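Local coordinates for protein putative cytochrome P450 120 (Synechocystis sp., PDB 2VE3) that probably acts as a heme-dependent monooxygenase of the cytochrome P450 family and binds retinoic acid beside its heme, at residues L132-W143 / F404-W414. Sequence-based numbering, arbitrary orientation.
Sequences LEQWGKANEVIW and FATRLIQQFDW
Trp143 and Trp414 meet edge to face: CZ3 of Trp143 stands 3.7 Å from CD1 of Trp414, over one face of the pyrrole ring, with the two planes at 82°. Trp414 is placed for this by a chi1 of 66°, which sets CG between its backbone N and carbonyl carbon, and its NE1 hydrogen-bonds the carbonyl O of Cys267, on helix 241-272. Phe404 offers its edge to two indoles: CE1 lies 4.1 Å from Trp135 CZ3, near the plane of that ring, and CZ lies 4.2 Å from Trp143 CZ2. The indole NE1 of Trp135 hydrogen-bonds Gln146 OE1.

Aliphatic groups pack between the rings. The two methyls of Leu408 share the work: CD1 touches Leu132 CD2 at 3.7 Å, while CD2 reaches Trp143 CH2, also at 3.7 Å. The other methyl of Leu132, CD1, lies against Arg407 CB; beyond it, Arg407 NH2 makes a salt bridge with Asp125 and NH1 a hydrogen bond to Gln410 OE1.

At the helix ends, the Phe412 ring rests on backbone, with CE1 and CZ both 3.6 Å from Gly136 CA and CZ also close to Leu132 O.

The helix axes are 11.7 Å apart at closest approach and inclined at 35°, a separation bridged by side chains. Helix 394-411 passes directly into strand 412-416, helix 121-137 reaches strand 140-142 through a short turn, and both strands pair antiparallel with the central strand 437-442. The contact thus exemplifies a helix pair packed beside a small three-stranded sheet, at the periphery of the largely helical P450 fold and away from the heme pocket.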
# COMPACT_ATOMS: atom_id res chain seq x y z
N LEU A 132 2.79 10.71 19.22
CA LEU A 132 2.04 10.10 20.32
C LEU A 132 1.90 11.05 21.51
O LEU A 132 0.82 11.16 22.10
CB LEU A 132 2.70 8.78 20.76
CG LEU A 132 2.58 7.61 19.78
CD1 LEU A 132 3.51 6.47 20.14
CD2 LEU A 132 1.14 7.12 19.69
N GLU A 133 3.00 11.72 21.83
CA GLU A 133 3.04 12.73 22.88
C GLU A 133 2.01 13.85 22.64
O GLU A 133 1.24 14.19 23.54
CB GLU A 133 4.46 13.30 23.03
CG GLU A 133 4.53 14.60 23.84
CD GLU A 133 5.86 14.79 24.54
OE1 GLU A 133 6.26 13.88 25.31
OE2 GLU A 133 6.49 15.85 24.35
N GLN A 134 2.00 14.40 21.42
CA GLN A 134 1.00 15.39 21.03
C GLN A 134 -0.42 14.85 21.18
O GLN A 134 -1.27 15.49 21.81
CB GLN A 134 1.24 15.89 19.60
CG GLN A 134 0.32 17.05 19.18
CD GLN A 134 -0.08 17.02 17.70
OE1 GLN A 134 0.34 16.14 16.94
NE2 GLN A 134 -0.91 17.99 17.29
N TRP A 135 -0.69 13.65 20.64
CA TRP A 135 -2.03 13.05 20.69
C TRP A 135 -2.48 12.70 22.11
O TRP A 135 -3.66 12.83 22.44
CB TRP A 135 -2.15 11.82 19.78
CG TRP A 135 -1.79 12.07 18.35
CD1 TRP A 135 -2.01 13.22 17.63
CD2 TRP A 135 -1.18 11.14 17.45
NE1 TRP A 135 -1.55 13.06 16.34
CE2 TRP A 135 -1.03 11.80 16.20
CE3 TRP A 135 -0.73 9.82 17.58
CZ2 TRP A 135 -0.46 11.17 15.09
CZ3 TRP A 135 -0.15 9.20 16.47
CH2 TRP A 135 -0.03 9.88 15.24
N GLY A 136 -1.54 12.25 22.93
CA GLY A 136 -1.80 11.97 24.33
C GLY A 136 -2.18 13.17 25.19
O GLY A 136 -2.85 13.01 26.21
N LYS A 137 -1.73 14.36 24.77
CA LYS A 137 -2.09 15.64 25.42
C LYS A 137 -3.50 16.08 25.08
O LYS A 137 -4.18 16.68 25.92
CB LYS A 137 -1.13 16.76 25.00
CG LYS A 137 0.23 16.71 25.65
CD LYS A 137 1.02 17.96 25.29
CE LYS A 137 2.50 17.65 25.13
NZ LYS A 137 3.28 18.86 24.74
N ALA A 138 -3.94 15.80 23.85
CA ALA A 138 -5.26 16.24 23.37
C ALA A 138 -6.41 15.52 24.08
O ALA A 138 -6.19 14.51 24.76
CB ALA A 138 -5.38 16.05 21.85
N ASN A 139 -7.62 16.05 23.93
CA ASN A 139 -8.81 15.33 24.38
C ASN A 139 -9.18 14.31 23.31
O ASN A 139 -8.53 13.27 23.19
CB ASN A 139 -9.96 16.30 24.70
CG ASN A 139 -11.05 15.65 25.57
OD1 ASN A 139 -10.77 14.82 26.44
ND2 ASN A 139 -12.31 16.05 25.34
N GLU A 140 -10.21 14.60 22.52
CA GLU A 140 -10.51 13.82 21.33
C GLU A 140 -9.46 14.05 20.23
O GLU A 140 -9.07 15.19 19.95
CB GLU A 140 -11.91 14.17 20.82
CG GLU A 140 -12.25 13.59 19.44
CD GLU A 140 -13.71 13.79 19.07
OE1 GLU A 140 -14.46 14.42 19.86
OE2 GLU A 140 -14.13 13.29 18.01
N VAL A 141 -8.98 12.96 19.63
CA VAL A 141 -8.16 13.04 18.43
C VAL A 141 -8.95 12.54 17.22
O VAL A 141 -9.45 11.42 17.22
CB VAL A 141 -6.83 12.26 18.57
CG1 VAL A 141 -5.95 12.43 17.31
CG2 VAL A 141 -6.07 12.74 19.80
N ILE A 142 -9.09 13.39 16.20
CA ILE A 142 -9.58 12.96 14.88
C ILE A 142 -8.40 12.29 14.17
O ILE A 142 -7.59 12.98 13.53
CB ILE A 142 -10.16 14.14 14.06
CG1 ILE A 142 -11.27 14.84 14.86
CG2 ILE A 142 -10.66 13.67 12.68
CD1 ILE A 142 -11.89 16.08 14.16
N TRP A 143 -8.28 10.96 14.31
CA TRP A 143 -7.00 10.29 14.07
C TRP A 143 -6.56 10.17 12.62
O TRP A 143 -5.37 10.33 12.33
CB TRP A 143 -6.95 8.89 14.68
CG TRP A 143 -5.66 8.56 15.35
CD1 TRP A 143 -4.47 9.21 15.21
CD2 TRP A 143 -5.42 7.49 16.28
NE1 TRP A 143 -3.50 8.63 16.00
CE2 TRP A 143 -4.06 7.57 16.67
CE3 TRP A 143 -6.23 6.47 16.82
CZ2 TRP A 143 -3.49 6.67 17.58
CZ3 TRP A 143 -5.66 5.59 17.75
CH2 TRP A 143 -4.31 5.70 18.11
N PHE A 404 5.21 1.27 15.43
CA PHE A 404 4.04 2.07 15.81
C PHE A 404 3.12 1.31 16.76
O PHE A 404 2.66 1.84 17.77
CB PHE A 404 3.23 2.51 14.58
CG PHE A 404 1.99 3.26 14.92
CD1 PHE A 404 2.02 4.64 15.09
CD2 PHE A 404 0.78 2.60 15.07
CE1 PHE A 404 0.86 5.35 15.40
CE2 PHE A 404 -0.39 3.30 15.38
CZ PHE A 404 -0.35 4.68 15.54
N ALA A 405 2.83 0.06 16.40
CA ALA A 405 2.00 -0.81 17.20
C ALA A 405 2.58 -0.91 18.61
O ALA A 405 1.84 -0.82 19.60
CB ALA A 405 1.92 -2.18 16.55
N THR A 406 3.91 -1.05 18.67
CA THR A 406 4.63 -1.24 19.91
C THR A 406 4.58 -0.00 20.80
O THR A 406 4.17 -0.08 21.94
CB THR A 406 6.10 -1.70 19.65
OG1 THR A 406 6.11 -3.02 19.09
CG2 THR A 406 6.93 -1.70 20.94
N ARG A 407 4.98 1.14 20.26
CA ARG A 407 4.95 2.39 21.03
C ARG A 407 3.57 2.85 21.45
O ARG A 407 3.41 3.44 22.52
CB ARG A 407 5.66 3.51 20.27
CG ARG A 407 7.15 3.32 20.15
CD ARG A 407 7.81 3.18 21.50
NE ARG A 407 9.23 3.48 21.40
CZ ARG A 407 10.14 3.23 22.34
NH1 ARG A 407 9.79 2.64 23.47
NH2 ARG A 407 11.41 3.55 22.11
N LEU A 408 2.56 2.58 20.62
CA LEU A 408 1.20 2.97 20.93
C LEU A 408 0.62 2.13 22.06
O LEU A 408 0.03 2.66 23.00
CB LEU A 408 0.30 2.89 19.69
CG LEU A 408 -1.20 3.15 19.92
CD1 LEU A 408 -1.48 4.56 20.42
CD2 LEU A 408 -2.02 2.84 18.67
N ILE A 409 0.80 0.81 21.98
CA ILE A 409 0.26 -0.08 23.00
C ILE A 409 1.00 0.02 24.35
O ILE A 409 0.38 -0.05 25.41
CB ILE A 409 0.11 -1.54 22.47
CG1 ILE A 409 -1.08 -1.60 21.52
CG2 ILE A 409 -0.08 -2.54 23.63
CD1 ILE A 409 -1.30 -2.94 20.83
N GLN A 410 2.32 0.21 24.31
CA GLN A 410 3.09 0.36 25.56
C GLN A 410 2.70 1.61 26.37
O GLN A 410 2.73 1.59 27.60
CB GLN A 410 4.60 0.26 25.33
CG GLN A 410 5.28 1.52 24.83
CD GLN A 410 6.80 1.49 24.97
OE1 GLN A 410 7.51 1.40 23.97
NE2 GLN A 410 7.29 1.57 26.20
N GLN A 411 2.31 2.67 25.67
CA GLN A 411 1.98 3.94 26.32
C GLN A 411 0.48 4.22 26.51
O GLN A 411 0.10 4.91 27.46
CB GLN A 411 2.59 5.10 25.53
CG GLN A 411 4.09 5.07 25.46
CD GLN A 411 4.61 6.04 24.44
OE1 GLN A 411 4.36 7.25 24.53
NE2 GLN A 411 5.34 5.52 23.46
N PHE A 412 -0.37 3.72 25.61
CA PHE A 412 -1.79 4.08 25.66
C PHE A 412 -2.77 2.93 25.48
O PHE A 412 -2.51 1.97 24.75
CB PHE A 412 -2.13 5.12 24.59
CG PHE A 412 -1.38 6.42 24.72
CD1 PHE A 412 -1.89 7.45 25.51
CD2 PHE A 412 -0.19 6.64 24.01
CE1 PHE A 412 -1.20 8.68 25.61
CE2 PHE A 412 0.49 7.85 24.10
CZ PHE A 412 -0.01 8.88 24.90
N ASP A 413 -3.91 3.06 26.16
CA ASP A 413 -5.15 2.46 25.70
C ASP A 413 -5.88 3.54 24.92
O ASP A 413 -5.57 4.73 25.05
CB ASP A 413 -6.02 2.01 26.87
CG ASP A 413 -5.57 0.69 27.45
OD1 ASP A 413 -4.99 -0.13 26.70
OD2 ASP A 413 -5.79 0.48 28.66
N TRP A 414 -6.85 3.12 24.12
CA TRP A 414 -7.70 4.08 23.42
C TRP A 414 -9.12 3.60 23.20
O TRP A 414 -9.42 2.39 23.18
CB TRP A 414 -7.04 4.56 22.11
CG TRP A 414 -6.87 3.51 21.04
CD1 TRP A 414 -7.65 3.35 19.93
CD2 TRP A 414 -5.85 2.50 20.96
NE1 TRP A 414 -7.18 2.32 19.17
CE2 TRP A 414 -6.09 1.76 19.78
CE3 TRP A 414 -4.76 2.14 21.77
CZ2 TRP A 414 -5.27 0.69 19.39
CZ3 TRP A 414 -3.95 1.08 21.38
CH2 TRP A 414 -4.22 0.36 20.20